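Glyoxalase family protein (Bacillus cereus, PDB 1SS4) is of unknown function but belongs to the glyoxalase (vicinal oxygen chelate) superfamily, probably binds a metal ion, and may have an activity like that of methylmalonyl-CoA epimerase. Local coordinates at residues G95-M100 with L133-G138; M12-I17 with R71-R76; D23-F28 with R137-I142. All coordinates share one frame; numbering follows the deposited sequence.

Contact 1: residues G95-M100 with L133-G138. With FMT (formic acid), chain F.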
ATOM      1  N   GLY A  95       7.049  -7.486   3.859  1.00 18.15           N
ATOM      2  CA  GLY A  95       6.788  -6.494   2.823  1.00 18.17           C
ATOM      3  C   GLY A  95       5.313  -6.093   2.748  1.00 19.05           C
ATOM      4  O   GLY A  95       4.498  -6.517   3.571  1.00 16.28           O
ATOM      5  N   TYR A  96       4.981  -5.244   1.777  1.00 17.93           N
ATOM      6  CA  TYR A  96       3.596  -4.782   1.610  1.00 17.37           C
ATOM      7  C   TYR A  96       2.689  -5.993   1.558  1.00 16.36           C
ATOM      8  O   TYR A  96       2.967  -6.957   0.847  1.00 16.44           O
ATOM      9  CB  TYR A  96       3.459  -3.956   0.333  1.00 16.73           C
ATOM     10  CG  TYR A  96       4.060  -2.577   0.470  1.00 19.85           C
ATOM     11  CD1 TYR A  96       3.419  -1.600   1.240  1.00 20.33           C
ATOM     12  CD2 TYR A  96       5.267  -2.249  -0.152  1.00 19.37           C
ATOM     13  CE1 TYR A  96       3.947  -0.352   1.386  1.00 20.82           C
ATOM     14  CE2 TYR A  96       5.817  -0.983  -0.013  1.00 17.70           C
ATOM     15  CZ  TYR A  96       5.148  -0.039   0.759  1.00 20.19           C
ATOM     16  OH  TYR A  96       5.631   1.226   0.903  1.00 17.95           O
ATOM     17  N   LEU A  97       1.588  -5.937   2.303  1.00 16.77           N
ATOM     18  CA  LEU A  97       0.675  -7.079   2.362  1.00 15.43           C
ATOM     19  C   LEU A  97      -0.654  -6.871   1.654  1.00 17.29           C
ATOM     20  O   LEU A  97      -1.002  -7.593   0.699  1.00 16.11           O
ATOM     21  CB  LEU A  97       0.400  -7.441   3.834  1.00 15.72           C
ATOM     22  CG  LEU A  97      -0.549  -8.619   4.065  1.00 14.41           C
ATOM     23  CD1 LEU A  97       0.037  -9.866   3.469  1.00 17.99           C
ATOM     24  CD2 LEU A  97      -0.805  -8.826   5.579  1.00 19.12           C
ATOM     25  N   ARG A  98      -1.416  -5.898   2.125  1.00 18.18           N
ATOM     26  CA  ARG A  98      -2.706  -5.668   1.502  1.00 19.30           C
ATOM     27  C   ARG A  98      -3.275  -4.324   1.884  1.00 19.25           C
ATOM     28  O   ARG A  98      -2.919  -3.765   2.918  1.00 21.96           O
ATOM     29  CB  ARG A  98      -3.683  -6.755   1.968  1.00 20.98           C
ATOM     30  CG  ARG A  98      -3.848  -6.804   3.515  1.00 22.75           C
ATOM     31  CD  ARG A  98      -5.172  -6.202   3.935  1.00 24.28           C
ATOM     32  NE  ARG A  98      -5.315  -5.989   5.377  1.00 24.22           N
ATOM     33  CZ  ARG A  98      -5.000  -4.856   5.993  1.00 21.82           C
ATOM     34  NH1 ARG A  98      -4.506  -3.836   5.297  1.00 22.83           N
ATOM     35  NH2 ARG A  98      -5.239  -4.711   7.288  1.00 22.51           N
ATOM     36  N   VAL A  99      -4.155  -3.814   1.032  1.00 20.31           N
ATOM     37  CA  VAL A  99      -4.878  -2.601   1.361  1.00 20.88           C
ATOM     38  C   VAL A  99      -6.241  -3.139   1.844  1.00 22.25           C
ATOM     39  O   VAL A  99      -6.748  -4.135   1.315  1.00 22.77           O
ATOM     40  CB  VAL A  99      -5.067  -1.654   0.150  1.00 23.00           C
ATOM     41  CG1 VAL A  99      -3.688  -1.180  -0.351  1.00 23.68           C
ATOM     42  CG2 VAL A  99      -5.790  -2.338  -0.974  1.00 25.97           C
HETATM   43  N   MSE A 100      -6.792  -2.500   2.879  1.00 20.00           N
HETATM   44  CA  MSE A 100      -8.075  -2.878   3.482  1.00 24.54           C
HETATM   45  C   MSE A 100      -9.145  -1.836   3.138  1.00 22.20           C
HETATM   46  O   MSE A 100      -8.930  -0.639   3.319  1.00 24.63           O
HETATM   47  CB  MSE A 100      -7.907  -2.968   5.008  1.00 25.04           C
HETATM   48  CG  MSE A 100      -9.198  -3.032   5.829  1.00 31.93           C
HETATM   49 SE   MSE A 100     -10.078  -4.724   5.647  0.93 37.42          SE
HETATM   50  CE  MSE A 100      -8.905  -5.855   6.670  1.00 27.28           C
ATOM     51  N   LEU A 133     -15.169  -9.267   8.357  1.00 38.43           N
ATOM     52  CA  LEU A 133     -14.128  -9.038   7.363  1.00 36.80           C
ATOM     53  C   LEU A 133     -13.555 -10.308   6.754  1.00 34.79           C
ATOM     54  O   LEU A 133     -13.748 -11.406   7.273  1.00 34.66           O
ATOM     55  CB  LEU A 133     -12.987  -8.228   7.982  1.00 33.67           C
ATOM     56  CG  LEU A 133     -12.074  -8.997   8.936  1.00 34.83           C
ATOM     57  CD1 LEU A 133     -10.811  -8.184   9.187  1.00 32.33           C
ATOM     58  CD2 LEU A 133     -12.808  -9.302  10.243  1.00 36.07           C
ATOM     59  N   CYS A 134     -12.839 -10.133   5.646  1.00 31.78           N
ATOM     60  CA  CYS A 134     -12.215 -11.238   4.947  1.00 31.26           C
ATOM     61  C   CYS A 134     -11.058 -10.736   4.089  1.00 29.63           C
ATOM     62  O   CYS A 134     -10.867  -9.526   3.918  1.00 27.16           O
ATOM     63  CB  CYS A 134     -13.226 -11.934   4.036  1.00 32.24           C
ATOM     64  SG  CYS A 134     -13.793 -10.901   2.666  1.00 34.78           S
ATOM     65  N   TYR A 135     -10.297 -11.688   3.568  1.00 26.76           N
ATOM     66  CA  TYR A 135      -9.184 -11.412   2.663  1.00 27.33           C
ATOM     67  C   TYR A 135      -9.606 -12.047   1.356  1.00 29.54           C
ATOM     68  O   TYR A 135     -10.151 -13.150   1.335  1.00 30.20           O
ATOM     69  CB  TYR A 135      -7.887 -12.078   3.123  1.00 24.57           C
ATOM     70  CG  TYR A 135      -7.052 -11.291   4.106  1.00 24.81           C
ATOM     71  CD1 TYR A 135      -5.747 -11.699   4.411  1.00 25.26           C
ATOM     72  CD2 TYR A 135      -7.556 -10.165   4.744  1.00 24.98           C
ATOM     73  CE1 TYR A 135      -4.974 -11.000   5.325  1.00 25.23           C
ATOM     74  CE2 TYR A 135      -6.797  -9.466   5.664  1.00 24.47           C
ATOM     75  CZ  TYR A 135      -5.505  -9.892   5.950  1.00 24.86           C
ATOM     76  OH  TYR A 135      -4.771  -9.215   6.887  1.00 27.47           O
ATOM     77  N   ILE A 136      -9.343 -11.353   0.266  1.00 30.27           N
ATOM     78  CA  ILE A 136      -9.699 -11.829  -1.054  1.00 32.66           C
ATOM     79  C   ILE A 136      -8.509 -11.668  -1.964  1.00 32.46           C
ATOM     80  O   ILE A 136      -7.777 -10.686  -1.844  1.00 31.44           O
ATOM     81  CB  ILE A 136     -10.838 -10.968  -1.648  1.00 36.16           C
ATOM     82  CG1 ILE A 136     -12.105 -11.149  -0.820  1.00 38.02           C
ATOM     83  CG2 ILE A 136     -11.060 -11.313  -3.116  1.00 37.68           C
ATOM     84  CD1 ILE A 136     -12.695 -12.523  -0.940  1.00 42.64           C
ATOM     85  N   ARG A 137      -8.313 -12.643  -2.853  1.00 31.48           N
ATOM     86  CA  ARG A 137      -7.273 -12.580  -3.867  1.00 30.15           C
ATOM     87  C   ARG A 137      -8.059 -12.029  -5.060  1.00 30.51           C
ATOM     88  O   ARG A 137      -8.935 -12.716  -5.621  1.00 28.72           O
ATOM     89  CB  ARG A 137      -6.731 -13.976  -4.196  1.00 30.99           C
ATOM     90  CG  ARG A 137      -5.894 -14.607  -3.095  1.00 33.84           C
ATOM     91  CD  ARG A 137      -4.423 -14.485  -3.403  1.00 36.28           C
ATOM     92  NE  ARG A 137      -3.563 -14.857  -2.279  1.00 32.91           N
ATOM     93  CZ  ARG A 137      -2.419 -14.241  -2.006  1.00 31.84           C
ATOM     94  NH1 ARG A 137      -2.034 -13.239  -2.783  1.00 27.84           N
ATOM     95  NH2 ARG A 137      -1.661 -14.622  -0.974  1.00 24.59           N
ATOM     96  N   GLY A 138      -7.775 -10.783  -5.430  1.00 26.42           N
ATOM     97  CA  GLY A 138      -8.495 -10.171  -6.527  1.00 25.53           C
ATOM     98  C   GLY A 138      -7.804 -10.278  -7.865  1.00 26.27           C
ATOM     99  O   GLY A 138      -7.239 -11.320  -8.202  1.00 27.59           O
TER
HETATM  100  C   FMT F 403      -3.530 -17.669  -0.121  0.95 41.61           C
HETATM  101  O1  FMT F 403      -4.206 -17.303  -1.139  0.95 40.03           O
HETATM  102  O2  FMT F 403      -3.337 -16.711   0.699  0.95 41.11           O
HETATM  103  O   HOH W   1      -6.433  -6.981   8.874  1.00 37.67           O
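Arg98 and Tyr135 meet at the centre of this contact, where the guanidinium and phenol planes are 89° apart and Arg98 NE approaches the ring obliquely. The closest pair is Arg98 NE and Tyr135 OH, 3.6 Å from each other. No direct hydrogen bond crosses between the segments, so this polar approach is one of van der Waals touch. Tyr135 CE2 comes up to the guanidinium at its edge, in the plane of the group.

Water makes the polar link instead. One molecule accepts from Arg98 NH2 at 3.0 Å and lies 3.4 Å from Tyr135 OH, the latter a weak bond. Arg98 NH1 is taken by OD1 of Asn14 of the second subunit, which helps fix the rotation of the group, and Met100 CB lies 3.5 Å above the guanidinium plane, over its centre.

The apolar share falls to Met100. Its chain bends twice, chi2 and chi3 both being 72°, and this carries Met100 CE across to Leu133 CD1 at 3.9 Å. The same methyl sits near the plane of the Tyr135 ring, at its edge, with Met100 CE 4.3 Å from Tyr135 CE2. Leu97 adds CD2, which reaches the Tyr135 hydroxyl.

The strand segments approach no closer than 9.3 Å between axes, because strand 143-149 runs between them. Side chains thus meet across one intervening strand, on one face of the mixed sheet ordered 95-103, 143-149, 131-137, 119-127. A citrate, probably from the crystallisation liquor, lies near Met100 and may mark a pocket, and the 1-4-3-2 strand order is that of the βαβββ module of glyoxalase-superfamily proteins.

Contact 2: residues M12-I17 with R71-R76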
HETATM    1  N   MSE A  12      -1.034  10.999   2.609  1.00 22.36           N
HETATM    2  CA  MSE A  12      -0.480   9.823   1.956  1.00 21.18           C
HETATM    3  C   MSE A  12      -1.232   9.873   0.632  1.00 23.50           C
HETATM    4  O   MSE A  12      -2.420   9.584   0.585  1.00 22.87           O
HETATM    5  CB  MSE A  12      -0.826   8.545   2.717  1.00 21.80           C
HETATM    6  CG  MSE A  12      -0.276   7.327   2.025  1.00 24.37           C
HETATM    7 SE   MSE A  12      -0.587   5.752   3.112  0.93 36.75          SE
HETATM    8  CE  MSE A  12      -2.361   5.335   2.457  1.00 26.09           C
ATOM      9  N   ASP A  13      -0.548  10.278  -0.431  1.00 22.78           N
ATOM     10  CA  ASP A  13      -1.173  10.427  -1.737  1.00 23.83           C
ATOM     11  C   ASP A  13      -1.781   9.174  -2.339  1.00 22.36           C
ATOM     12  O   ASP A  13      -2.899   9.201  -2.862  1.00 20.74           O
ATOM     13  CB  ASP A  13      -0.167  11.001  -2.725  1.00 30.28           C
ATOM     14  CG  ASP A  13      -0.837  11.649  -3.898  1.00 38.88           C
ATOM     15  OD1 ASP A  13      -1.192  12.853  -3.789  1.00 40.81           O
ATOM     16  OD2 ASP A  13      -1.037  10.950  -4.923  1.00 43.59           O
ATOM     17  N   ASN A  14      -1.054   8.070  -2.278  1.00 21.19           N
ATOM     18  CA  ASN A  14      -1.546   6.836  -2.869  1.00 22.64           C
ATOM     19  C   ASN A  14      -0.620   5.671  -2.559  1.00 21.68           C
ATOM     20  O   ASN A  14       0.503   5.861  -2.080  1.00 23.59           O
ATOM     21  CB  ASN A  14      -1.611   6.986  -4.402  1.00 21.23           C
ATOM     22  CG  ASN A  14      -0.203   7.159  -5.043  1.00 25.23           C
ATOM     23  OD1 ASN A  14       0.575   6.214  -5.131  1.00 23.31           O
ATOM     24  ND2 ASN A  14       0.113   8.378  -5.474  1.00 23.53           N
ATOM     25  N   VAL A  15      -1.118   4.471  -2.825  1.00 21.24           N
ATOM     26  CA  VAL A  15      -0.308   3.270  -2.714  1.00 19.52           C
ATOM     27  C   VAL A  15      -0.345   2.806  -4.163  1.00 20.31           C
ATOM     28  O   VAL A  15      -1.379   2.920  -4.815  1.00 18.50           O
ATOM     29  CB  VAL A  15      -0.940   2.198  -1.814  1.00 20.58           C
ATOM     30  CG1 VAL A  15      -2.363   1.934  -2.251  1.00 22.03           C
ATOM     31  CG2 VAL A  15      -0.124   0.918  -1.900  1.00 16.34           C
ATOM     32  N   SER A  16       0.783   2.350  -4.700  1.00 18.99           N
ATOM     33  CA  SER A  16       0.778   1.918  -6.089  1.00 18.19           C
ATOM     34  C   SER A  16       1.021   0.447  -6.195  1.00 19.82           C
ATOM     35  O   SER A  16       1.710  -0.144  -5.342  1.00 19.59           O
ATOM     36  CB  SER A  16       1.826   2.662  -6.919  1.00 20.77           C
ATOM     37  OG  SER A  16       3.131   2.260  -6.520  1.00 25.75           O
ATOM     38  N   ILE A  17       0.445  -0.138  -7.251  1.00 19.63           N
ATOM     39  CA  ILE A  17       0.560  -1.571  -7.524  1.00 21.43           C
ATOM     40  C   ILE A  17       1.002  -1.719  -8.991  1.00 21.38           C
ATOM     41  O   ILE A  17       0.460  -1.048  -9.868  1.00 22.70           O
ATOM     42  CB  ILE A  17      -0.822  -2.298  -7.362  1.00 20.96           C
ATOM     43  CG1 ILE A  17      -1.507  -1.876  -6.053  1.00 22.27           C
ATOM     44  CG2 ILE A  17      -0.616  -3.834  -7.393  1.00 19.38           C
ATOM     45  CD1 ILE A  17      -2.965  -2.360  -5.925  1.00 22.50           C
ATOM     46  N   ARG A  71      -6.111   7.011  -2.745  1.00 24.22           N
ATOM     47  CA  ARG A  71      -5.876   6.662  -4.128  1.00 23.45           C
ATOM     48  C   ARG A  71      -5.009   5.427  -4.298  1.00 24.88           C
ATOM     49  O   ARG A  71      -4.135   5.145  -3.475  1.00 23.25           O
ATOM     50  CB  ARG A  71      -5.212   7.835  -4.861  1.00 24.61           C
ATOM     51  CG  ARG A  71      -6.114   9.039  -5.086  1.00 23.69           C
ATOM     52  CD  ARG A  71      -5.313  10.268  -5.548  1.00 28.35           C
ATOM     53  NE  ARG A  71      -6.222  11.307  -6.015  1.00 28.89           N
ATOM     54  CZ  ARG A  71      -6.917  12.111  -5.218  1.00 30.99           C
ATOM     55  NH1 ARG A  71      -6.794  12.017  -3.898  1.00 34.23           N
ATOM     56  NH2 ARG A  71      -7.764  12.986  -5.742  1.00 32.90           N
ATOM     57  N   ILE A  72      -5.264   4.712  -5.392  1.00 23.39           N
ATOM     58  CA  ILE A  72      -4.491   3.536  -5.760  1.00 22.11           C
ATOM     59  C   ILE A  72      -3.947   3.823  -7.156  1.00 24.56           C
ATOM     60  O   ILE A  72      -4.700   4.072  -8.100  1.00 24.44           O
ATOM     61  CB  ILE A  72      -5.345   2.272  -5.811  1.00 21.67           C
ATOM     62  CG1 ILE A  72      -5.803   1.911  -4.410  1.00 22.89           C
ATOM     63  CG2 ILE A  72      -4.561   1.120  -6.464  1.00 20.29           C
ATOM     64  CD1 ILE A  72      -6.995   0.935  -4.392  1.00 30.37           C
ATOM     65  N   GLU A  73      -2.628   3.813  -7.276  1.00 22.44           N
ATOM     66  CA  GLU A  73      -1.994   4.050  -8.563  1.00 23.38           C
ATOM     67  C   GLU A  73      -1.653   2.696  -9.154  1.00 22.59           C
ATOM     68  O   GLU A  73      -0.958   1.895  -8.521  1.00 24.32           O
ATOM     69  CB  GLU A  73      -0.707   4.864  -8.398  1.00 22.26           C
ATOM     70  CG  GLU A  73      -0.058   5.247  -9.721  1.00 29.77           C
ATOM     71  CD  GLU A  73       1.189   6.124  -9.548  1.00 34.39           C
ATOM     72  OE1 GLU A  73       1.125   7.145  -8.826  1.00 39.30           O
ATOM     73  OE2 GLU A  73       2.235   5.801 -10.135  1.00 37.75           O
ATOM     74  N   LEU A  74      -2.128   2.451 -10.366  1.00 22.26           N
ATOM     75  CA  LEU A  74      -1.863   1.201 -11.054  1.00 22.13           C
ATOM     76  C   LEU A  74      -0.845   1.485 -12.156  1.00 24.89           C
ATOM     77  O   LEU A  74      -0.993   2.452 -12.919  1.00 22.79           O
ATOM     78  CB  LEU A  74      -3.176   0.642 -11.630  1.00 25.06           C
ATOM     79  CG  LEU A  74      -4.276   0.387 -10.592  1.00 23.75           C
ATOM     80  CD1 LEU A  74      -5.598   0.074 -11.285  1.00 27.66           C
ATOM     81  CD2 LEU A  74      -3.880  -0.779  -9.657  1.00 23.66           C
ATOM     82  N   SER A  75       0.208   0.667 -12.206  1.00 24.44           N
ATOM     83  CA  SER A  75       1.268   0.815 -13.201  1.00 25.81           C
ATOM     84  C   SER A  75       1.506  -0.478 -13.976  1.00 25.25           C
ATOM     85  O   SER A  75       1.443  -1.574 -13.414  1.00 24.22           O
ATOM     86  CB  SER A  75       2.589   1.214 -12.532  1.00 25.73           C
ATOM     87  OG  SER A  75       2.542   2.554 -12.082  1.00 34.07           O
ATOM     88  N   ARG A  76       1.781  -0.328 -15.265  1.00 25.05           N
ATOM     89  CA  ARG A  76       2.092  -1.449 -16.147  1.00 28.67           C
ATOM     90  C   ARG A  76       3.364  -1.074 -16.909  1.00 27.58           C
ATOM     91  O   ARG A  76       3.404  -0.049 -17.599  1.00 27.29           O
ATOM     92  CB  ARG A  76       0.963  -1.692 -17.147  1.00 30.69           C
ATOM     93  CG  ARG A  76       1.256  -2.840 -18.099  1.00 39.57           C
ATOM     94  CD  ARG A  76       0.083  -3.074 -19.040  1.00 42.74           C
ATOM     95  NE  ARG A  76      -0.148  -1.948 -19.947  1.00 45.59           N
ATOM     96  CZ  ARG A  76       0.525  -1.749 -21.078  1.00 47.79           C
ATOM     97  NH1 ARG A  76       1.479  -2.599 -21.449  1.00 47.91           N
ATOM     98  NH2 ARG A  76       0.235  -0.706 -21.846  1.00 47.63           N
TER
HETATM   99  O   HOH W   2      -4.195   7.428  -0.356  1.00 24.34           O
HETATM  100  O   HOH W   3      -4.979  10.868  -2.183  1.00 26.94           O
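Ile17 N donates to Glu73 O at 2.8 Å, and Ile17 O accepts from Ser75 N at 2.9 Å. With Glu73 N to Val15 O (2.9 Å) and the longer Val15 N to Arg71 O (3.2 Å), these bonds define a parallel pair: strands 9-18 and 71-79, first and fourth in chain order but neighbours in the 1-4-3-2 sheet of the glyoxalase fold.

Beyond the paired length, water takes over. One water receives a bond from Arg71 N and donates to Met12 O, while another links Arg71 NH1 to Asp13 O; Arg71 NE itself forms a salt bridge with Glu37.

On one face Val15 and Ile72 point the same way, side by side, as do Ile17 and Leu74. Ile17 CD1 also leans across to Ile72 CG2 at 3.9 Å, and helix 22-32 covers this apolar face through Phe29.

Ser16, Glu73 and Asn14 occupy the other face, where the Ser16 and Glu73 CB atoms are 3.7 Å apart. Asn14 CG sits between backbone N and carbonyl carbon (chi1 65°), placing its amide beside the Glu73 carboxylate, the planes 46° apart. Asn14 OD1 accepts from Arg98 NH1 of the second subunit, and Asn14 ND2 donates to the anti lone pair of Asp13 OD2 at 2.9 Å.

Contact 3: residues D23-F28 with R137-I142. With FMT (formic acid), chain F.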
ATOM      1  N   ASP A  23      -5.973  -2.720 -17.957  1.00 29.97           N
ATOM      2  CA  ASP A  23      -7.414  -2.833 -18.180  1.00 31.22           C
ATOM      3  C   ASP A  23      -8.102  -3.690 -17.112  1.00 30.79           C
ATOM      4  O   ASP A  23      -9.136  -3.292 -16.567  1.00 30.64           O
ATOM      5  CB  ASP A  23      -7.717  -3.448 -19.551  1.00 34.91           C
ATOM      6  CG  ASP A  23      -7.447  -2.498 -20.697  1.00 36.38           C
ATOM      7  OD1 ASP A  23      -7.425  -1.274 -20.469  1.00 38.45           O
ATOM      8  OD2 ASP A  23      -7.270  -2.982 -21.835  1.00 39.54           O
ATOM      9  N   ASN A  24      -7.549  -4.867 -16.821  1.00 29.29           N
ATOM     10  CA  ASN A  24      -8.169  -5.747 -15.830  1.00 27.57           C
ATOM     11  C   ASN A  24      -8.119  -5.191 -14.408  1.00 27.77           C
ATOM     12  O   ASN A  24      -9.079  -5.342 -13.637  1.00 25.41           O
ATOM     13  CB  ASN A  24      -7.517  -7.135 -15.819  1.00 29.30           C
ATOM     14  CG  ASN A  24      -7.803  -7.933 -17.070  1.00 32.42           C
ATOM     15  OD1 ASN A  24      -8.785  -7.685 -17.769  1.00 34.28           O
ATOM     16  ND2 ASN A  24      -6.952  -8.914 -17.352  1.00 30.63           N
ATOM     17  N   ALA A  25      -6.996  -4.576 -14.048  1.00 25.71           N
ATOM     18  CA  ALA A  25      -6.851  -4.013 -12.698  1.00 23.76           C
ATOM     19  C   ALA A  25      -7.818  -2.841 -12.511  1.00 25.31           C
ATOM     20  O   ALA A  25      -8.485  -2.739 -11.487  1.00 26.24           O
ATOM     21  CB  ALA A  25      -5.408  -3.573 -12.463  1.00 24.67           C
ATOM     22  N   ILE A  26      -7.903  -1.964 -13.508  1.00 26.40           N
ATOM     23  CA  ILE A  26      -8.837  -0.841 -13.440  1.00 28.72           C
ATOM     24  C   ILE A  26     -10.244  -1.418 -13.236  1.00 28.14           C
ATOM     25  O   ILE A  26     -10.979  -0.995 -12.351  1.00 27.40           O
ATOM     26  CB  ILE A  26      -8.831   0.005 -14.755  1.00 28.07           C
ATOM     27  CG1 ILE A  26      -7.488   0.723 -14.910  1.00 30.24           C
ATOM     28  CG2 ILE A  26      -9.974   1.022 -14.731  1.00 30.74           C
ATOM     29  CD1 ILE A  26      -7.371   1.540 -16.180  1.00 30.27           C
ATOM     30  N   SER A  27     -10.607  -2.404 -14.046  1.00 29.03           N
ATOM     31  CA  SER A  27     -11.937  -3.001 -13.929  1.00 30.18           C
ATOM     32  C   SER A  27     -12.219  -3.520 -12.519  1.00 29.88           C
ATOM     33  O   SER A  27     -13.292  -3.293 -11.959  1.00 30.82           O
ATOM     34  CB  SER A  27     -12.082  -4.141 -14.943  1.00 32.97           C
ATOM     35  OG  SER A  27     -13.282  -4.861 -14.723  1.00 35.88           O
ATOM     36  N   PHE A  28     -11.246  -4.214 -11.942  1.00 28.09           N
ATOM     37  CA  PHE A  28     -11.390  -4.763 -10.602  1.00 27.61           C
ATOM     38  C   PHE A  28     -11.598  -3.697  -9.522  1.00 26.36           C
ATOM     39  O   PHE A  28     -12.507  -3.804  -8.705  1.00 26.32           O
ATOM     40  CB  PHE A  28     -10.165  -5.612 -10.248  1.00 26.91           C
ATOM     41  CG  PHE A  28     -10.204  -6.168  -8.859  1.00 29.29           C
ATOM     42  CD1 PHE A  28     -11.111  -7.175  -8.528  1.00 29.00           C
ATOM     43  CD2 PHE A  28      -9.361  -5.674  -7.875  1.00 29.51           C
ATOM     44  CE1 PHE A  28     -11.172  -7.678  -7.227  1.00 29.33           C
ATOM     45  CE2 PHE A  28      -9.415  -6.167  -6.567  1.00 31.50           C
ATOM     46  CZ  PHE A  28     -10.321  -7.170  -6.246  1.00 31.38           C
ATOM     47  N   ARG A 137      -8.313 -12.643  -2.853  1.00 31.48           N
ATOM     48  CA  ARG A 137      -7.273 -12.580  -3.867  1.00 30.15           C
ATOM     49  C   ARG A 137      -8.059 -12.029  -5.060  1.00 30.51           C
ATOM     50  O   ARG A 137      -8.935 -12.716  -5.621  1.00 28.72           O
ATOM     51  CB  ARG A 137      -6.731 -13.976  -4.196  1.00 30.99           C
ATOM     52  CG  ARG A 137      -5.894 -14.607  -3.095  1.00 33.84           C
ATOM     53  CD  ARG A 137      -4.423 -14.485  -3.403  1.00 36.28           C
ATOM     54  NE  ARG A 137      -3.563 -14.857  -2.279  1.00 32.91           N
ATOM     55  CZ  ARG A 137      -2.419 -14.241  -2.006  1.00 31.84           C
ATOM     56  NH1 ARG A 137      -2.034 -13.239  -2.783  1.00 27.84           N
ATOM     57  NH2 ARG A 137      -1.661 -14.622  -0.974  1.00 24.59           N
ATOM     58  N   GLY A 138      -7.775 -10.783  -5.430  1.00 26.42           N
ATOM     59  CA  GLY A 138      -8.495 -10.171  -6.527  1.00 25.53           C
ATOM     60  C   GLY A 138      -7.804 -10.278  -7.865  1.00 26.27           C
ATOM     61  O   GLY A 138      -7.239 -11.320  -8.202  1.00 27.59           O
ATOM     62  N   VAL A 139      -7.845  -9.192  -8.633  1.00 26.23           N
ATOM     63  CA  VAL A 139      -7.211  -9.171  -9.941  1.00 25.02           C
ATOM     64  C   VAL A 139      -5.759  -9.655  -9.855  1.00 23.97           C
ATOM     65  O   VAL A 139      -4.983  -9.206  -9.008  1.00 23.80           O
ATOM     66  CB  VAL A 139      -7.282  -7.762 -10.585  1.00 25.62           C
ATOM     67  CG1 VAL A 139      -6.524  -6.748  -9.736  1.00 25.52           C
ATOM     68  CG2 VAL A 139      -6.739  -7.820 -12.018  1.00 25.89           C
ATOM     69  N   GLU A 140      -5.426 -10.620 -10.711  1.00 24.04           N
ATOM     70  CA  GLU A 140      -4.090 -11.187 -10.752  1.00 25.02           C
ATOM     71  C   GLU A 140      -3.590 -11.700  -9.396  1.00 26.02           C
ATOM     72  O   GLU A 140      -2.388 -11.638  -9.098  1.00 28.37           O
ATOM     73  CB  GLU A 140      -3.140 -10.143 -11.327  1.00 24.58           C
ATOM     74  CG  GLU A 140      -3.393  -9.870 -12.812  1.00 26.92           C
ATOM     75  CD  GLU A 140      -2.696  -8.624 -13.339  1.00 27.60           C
ATOM     76  OE1 GLU A 140      -1.625  -8.267 -12.815  1.00 24.60           O
ATOM     77  OE2 GLU A 140      -3.216  -8.005 -14.298  1.00 26.41           O
ATOM     78  N   GLY A 141      -4.514 -12.211  -8.589  1.00 24.00           N
ATOM     79  CA  GLY A 141      -4.183 -12.747  -7.275  1.00 27.17           C
ATOM     80  C   GLY A 141      -3.788 -11.752  -6.190  1.00 27.52           C
ATOM     81  O   GLY A 141      -3.434 -12.155  -5.078  1.00 27.88           O
ATOM     82  N   ILE A 142      -3.859 -10.457  -6.495  1.00 27.55           N
ATOM     83  CA  ILE A 142      -3.476  -9.423  -5.536  1.00 25.53           C
ATOM     84  C   ILE A 142      -4.340  -9.438  -4.269  1.00 25.09           C
ATOM     85  O   ILE A 142      -5.571  -9.414  -4.326  1.00 20.66           O
ATOM     86  CB  ILE A 142      -3.503  -8.038  -6.230  1.00 25.05           C
ATOM     87  CG1 ILE A 142      -2.399  -8.019  -7.301  1.00 28.23           C
ATOM     88  CG2 ILE A 142      -3.283  -6.895  -5.210  1.00 22.88           C
ATOM     89  CD1 ILE A 142      -2.485  -6.873  -8.284  1.00 27.55           C
TER
HETATM   90  C   FMT F 403      -3.530 -17.669  -0.121  0.95 41.61           C
HETATM   91  O1  FMT F 403      -4.206 -17.303  -1.139  0.95 40.03           O
HETATM   92  O2  FMT F 403      -3.337 -16.711   0.699  0.95 41.11           O
HETATM   93  O   HOH W   4      -4.922  -9.460 -15.684  1.00 28.80           O
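Phe28 lays one face of its ring against the backbone of Gly138 and Val139, where helix 22-32 packs on the hairpin turn joining strands 131-137 and 143-149. Val139 N stands 3.6 Å above the ring plane, over its centre. The positions of its neighbouring backbone atoms direct the N-H at the ring, an approach of N-H-to-pi kind, and this buried nitrogen has no other partner in the model. Gly138, with no side chain between, lets Phe28 CZ come to 3.5 Å from its CA.

Val139 is the other large partner, crossing the Phe28 side chain at a slant. With chi1 at 62°, Val139 CG1 is turned to the ring, 3.6 Å from Phe28 CD2. Val139 CG2 is directed at the preceding helical turn, reaching Asn24 CB at 3.9 Å and the backbone there. One valine thus fills the groove between Asn24 and Phe28, residues four apart on the helix.

The turn holds its own shape. Gly138 N bonds to Ile142 O at 2.8 Å, and Gly141 N and Ile142 N close two successive turns. Arg137 NH1 donates to Gly141 O at 2.9 Å, in the guanidinium plane, while NE and NH2 grip a formate, probably from the crystallisation liquor.

At the solvent side the Glu140 carboxylate accepts from the backbone N of Glu20 and of Ser21, just ahead of the helix, and pairs with Arg87. A water completes the link, accepting from Asn24 ND2 at 2.7 Å and donating to Glu140 OE2 at 2.6 Å.

Contacts 1 and 2 are buried, whereas contact 3 lies at the surface. Contact 2 alone rests on backbone hydrogen bonding between neighbouring strands; contact 1 spans two strands of the other sheet that are not adjacent, by side chains and water; contact 3 sets a helix against a turn, by an aromatic face and a valine. The first two both reach the second subunit and touch each other at 3.9 Å between Val99 CG1 and Val15 CG1. Contact 3 shares Arg137 and Gly138 with the strand end of contact 1, and joins contact 2 through Leu74 CD1, 3.8 Å from Ala25 CB, and Ile17 CG2, 3.7 Å from Ile142 CD1.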